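Local atomic coordinates of galactokinase (PDB entry 6TEQ), a protein that binds 2-deoxy-2-fluoro-galactose in its sugar pocket and, as a galactokinase of the GHMP kinase family, probably phosphorylates galactose at the expense of ATP. Residues P38-L43 and G188-N193. Residues are numbered along the deposited sequence; the frame is centred on the assembly and turned at random.
With GAF (2-deoxy-2-fluoro-alpha-D-galactopyranose), chain M.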
ATOM      1  N   PRO A  38      -9.462   2.250  -1.577  1.00 10.47           N
ATOM      2  CA  PRO A  38      -9.131   1.252  -0.569  1.00 12.12           C
ATOM      3  C   PRO A  38      -7.687   1.326  -0.093  1.00 10.04           C
ATOM      4  O   PRO A  38      -6.760   1.789  -0.751  1.00 12.28           O
ATOM      5  CB  PRO A  38      -9.419  -0.063  -1.282  1.00 10.59           C
ATOM      6  CG  PRO A  38      -8.979   0.250  -2.725  1.00 13.53           C
ATOM      7  CD  PRO A  38      -9.532   1.652  -2.932  1.00 12.83           C
ATOM      8  N   GLY A  39      -7.494   0.771   1.100  1.00 12.17           N
ATOM      9  CA  GLY A  39      -6.161   0.351   1.526  1.00 11.35           C
ATOM     10  C   GLY A  39      -5.796  -0.937   0.811  1.00 11.61           C
ATOM     11  O   GLY A  39      -6.554  -1.393  -0.039  1.00 12.04           O
ATOM     12  N   ARG A  40      -4.625  -1.489   1.133  1.00 11.11           N
ATOM     13  CA  ARG A  40      -4.113  -2.620   0.361  1.00  9.00           C
ATOM     14  C   ARG A  40      -3.312  -3.537   1.251  1.00  9.69           C
ATOM     15  O   ARG A  40      -2.661  -3.070   2.231  1.00 11.23           O
ATOM     16  CB  ARG A  40      -3.272  -2.111  -0.814  1.00 10.28           C
ATOM     17  CG  ARG A  40      -1.973  -1.421  -0.454  1.00 11.88           C
ATOM     18  CD  ARG A  40      -0.801  -2.352  -0.414  1.00 12.39           C
ATOM     19  NE  ARG A  40       0.392  -1.688   0.116  1.00 14.45           N
ATOM     20  CZ  ARG A  40       0.735  -1.593   1.382  1.00 14.65           C
ATOM     21  NH1 ARG A  40       1.839  -0.921   1.704  1.00 14.54           N
ATOM     22  NH2 ARG A  40       0.085  -2.254   2.332  1.00 15.53           N
ATOM     23  N   VAL A  41      -3.212  -4.793   0.822  0.50 11.35           N
ATOM     24  CA  VAL A  41      -2.137  -5.688   1.317  0.50 14.84           C
ATOM     25  C   VAL A  41      -1.320  -6.194   0.129  0.50 12.51           C
ATOM     26  O   VAL A  41      -1.860  -6.727  -0.841  0.50 13.46           O
ATOM     27  CB  VAL A  41      -2.680  -6.843   2.172  0.50 16.15           C
ATOM     28  CG1 VAL A  41      -2.950  -6.431   3.590  0.50 17.51           C
ATOM     29  CG2 VAL A  41      -3.970  -7.379   1.623  0.50 19.47           C
ATOM     30  N   ASN A  42      -0.015  -6.078   0.272  1.00 11.15           N
ATOM     31  CA  ASN A  42       0.911  -6.622  -0.726  1.00 11.14           C
ATOM     32  C   ASN A  42       1.055  -8.104  -0.411  1.00 11.13           C
ATOM     33  O   ASN A  42       1.562  -8.459   0.637  1.00 11.63           O
ATOM     34  CB  ASN A  42       2.222  -5.866  -0.769  1.00 12.19           C
ATOM     35  CG  ASN A  42       2.957  -6.145  -2.050  1.00 12.20           C
ATOM     36  OD1 ASN A  42       2.353  -6.580  -3.027  1.00 12.86           O
ATOM     37  ND2 ASN A  42       4.256  -5.927  -1.985  1.00 11.82           N
ATOM     38  N   LEU A  43       0.634  -8.954  -1.322  1.00 10.19           N
ATOM     39  CA  LEU A  43       0.739 -10.389  -1.039  1.00 11.24           C
ATOM     40  C   LEU A  43       2.219 -10.760  -1.002  1.00  9.85           C
ATOM     41  O   LEU A  43       2.617 -11.581  -0.169  1.00 10.97           O
ATOM     42  CB  LEU A  43      -0.029 -11.216  -2.054  1.00 10.36           C
ATOM     43  CG  LEU A  43      -1.528 -11.002  -2.133  1.00 10.26           C
ATOM     44  CD1 LEU A  43      -2.062 -11.788  -3.290  1.00 13.06           C
ATOM     45  CD2 LEU A  43      -2.230 -11.382  -0.832  1.00 11.58           C
ATOM     46  N   GLY A 188       7.169   4.471  -2.999  1.00 16.33           N
ATOM     47  CA  GLY A 188       7.155   3.941  -4.351  1.00 14.82           C
ATOM     48  C   GLY A 188       5.698   4.022  -4.767  1.00 15.60           C
ATOM     49  O   GLY A 188       4.952   4.804  -4.202  1.00 19.33           O
ATOM     50  N   GLY A 189       5.355   3.333  -5.804  1.00 16.74           N
ATOM     51  CA  GLY A 189       4.004   3.422  -6.323  1.00 15.44           C
ATOM     52  C   GLY A 189       3.145   2.251  -6.080  1.00 12.46           C
ATOM     53  O   GLY A 189       2.042   2.224  -6.656  1.00 13.89           O
ATOM     54  N   LEU A 190       3.635   1.236  -5.356  0.50 13.85           N
ATOM     55  CA  LEU A 190       2.904  -0.009  -5.016  0.50 16.22           C
ATOM     56  C   LEU A 190       1.469   0.326  -4.587  0.50 12.92           C
ATOM     57  O   LEU A 190       0.472  -0.258  -5.106  0.50 13.29           O
ATOM     58  CB  LEU A 190       3.655  -0.684  -3.854  0.50 17.07           C
ATOM     59  CG  LEU A 190       3.100  -1.997  -3.295  0.50 17.31           C
ATOM     60  CD1 LEU A 190       3.871  -2.412  -2.042  0.50 16.76           C
ATOM     61  CD2 LEU A 190       1.633  -1.878  -2.978  0.50 20.69           C
ATOM     62  N   ASP A 191       1.368   1.208  -3.605  1.00 11.72           N
ATOM     63  CA  ASP A 191       0.148   1.364  -2.836  1.00 10.92           C
ATOM     64  C   ASP A 191      -0.910   2.064  -3.687  1.00  9.87           C
ATOM     65  O   ASP A 191      -2.137   1.710  -3.618  1.00 10.96           O
ATOM     66  CB  ASP A 191       0.378   2.156  -1.562  1.00 12.86           C
ATOM     67  CG  ASP A 191       1.440   1.648  -0.620  1.00 13.10           C
ATOM     68  OD1 ASP A 191       1.897   0.498  -0.830  1.00 13.06           O
ATOM     69  OD2 ASP A 191       1.624   2.371   0.374  1.00 15.82           O
ATOM     70  N   GLN A 192      -0.483   3.042  -4.473  1.00 10.81           N
ATOM     71  CA  GLN A 192      -1.371   3.898  -5.258  1.00 12.32           C
ATOM     72  C   GLN A 192      -1.842   3.108  -6.492  1.00 11.22           C
ATOM     73  O   GLN A 192      -3.067   3.180  -6.868  1.00 11.67           O
ATOM     74  CB  GLN A 192      -0.644   5.172  -5.665  1.00 13.89           C
ATOM     75  CG  GLN A 192      -0.189   6.016  -4.469  1.00 13.28           C
ATOM     76  CD  GLN A 192       1.151   5.619  -3.877  1.00 13.05           C
ATOM     77  OE1 GLN A 192       1.789   4.604  -4.258  1.00 14.21           O
ATOM     78  NE2 GLN A 192       1.601   6.423  -2.927  1.00 19.36           N
ATOM     79  N   ASN A 193      -1.011   2.283  -7.074  1.00 11.88           N
ATOM     80  CA  ASN A 193      -1.428   1.375  -8.150  1.00 12.21           C
ATOM     81  C   ASN A 193      -2.436   0.405  -7.628  1.00 11.17           C
ATOM     82  O   ASN A 193      -3.494   0.152  -8.311  1.00 13.14           O
ATOM     83  CB  ASN A 193      -0.189   0.700  -8.804  1.00 11.77           C
ATOM     84  CG  ASN A 193       0.503   1.571  -9.830  1.00 14.14           C
ATOM     85  OD1 ASN A 193       0.052   1.610 -10.962  1.00 14.67           O
ATOM     86  ND2 ASN A 193       1.519   2.326  -9.442  1.00 15.04           N
TER
HETATM   87  C1  GAF M 609       5.797   1.147   1.566  0.60 14.86           C
HETATM   88  C2  GAF M 609       5.773   2.001   0.317  0.60 14.74           C
HETATM   89  F2  GAF M 609       4.797   2.933   0.444  0.60 15.54           F
HETATM   90  C3  GAF M 609       5.535   1.175  -0.930  0.60 11.94           C
HETATM   91  O3  GAF M 609       5.788   1.954  -2.057  0.60 14.69           O
HETATM   92  C4  GAF M 609       6.501  -0.046  -0.988  0.60 13.52           C
HETATM   93  O4  GAF M 609       7.854   0.317  -1.235  0.60 14.07           O
HETATM   94  C5  GAF M 609       6.394  -0.803   0.291  0.60 12.35           C
HETATM   95  O5  GAF M 609       6.694   0.043   1.376  0.60 15.58           O
HETATM   96  C6  GAF M 609       7.310  -2.007   0.361  0.60 11.16           C
HETATM   97  O6  GAF M 609       6.983  -2.968  -0.643  0.60  9.59           O
HETATM   98  O1  GAF M 609       4.449   0.744   1.724  0.60 17.81           O
HETATM   99  O   HOH W   1      -3.868   1.294  -0.948  1.00 35.90           O
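OD1 of Asp191 is gripped twice by Arg40, by NE at 2.8 Å and by NH1 at 2.9 Å, a side-on salt bridge in which both donors converge on one oxygen. The guanidinium and carboxylate planes stand 83° apart, both nitrogens come from above the same face of the carboxylate, and both bonds are clearly bent. The Arg40 chain, turned at chi2 (92°), brings this edge to the helix 190-197; its NH2 is held by Gly138 O. NH1 also lies 3.1 Å from the anomeric O1 of the fluorogalactose alpha-anomer, an oxygen at the guanidinium edge and in its plane, while Asp191 OD2 faces the sugar's F2 at 3.2 Å. Such a bridge between two pocket residues joins strand 33-42, within the galactose-binding signature, to the start of helix 190-197 at the sugar site of the GHMP kinase fold. A methionine replacing Arg40 would probably leave the buried Asp191 carboxylate without its cationic mate and free to turn beside the sugar. Leu190 lies alongside; in the conformer described, its CD2 packs on Arg40 NE and CD, the two side chains crossing at about a right angle, and its CD1 lies 3.5 Å from Asn42 ND2, an amide nitrogen hydrogen-bonded to Glu46 OE1 and Gly45 O. The same CD1 approaches O6 of the sugar at 3.5 Å. Farther along, a water donates to both Pro38 O and Asp191 O, tying strand to helix through their backbones.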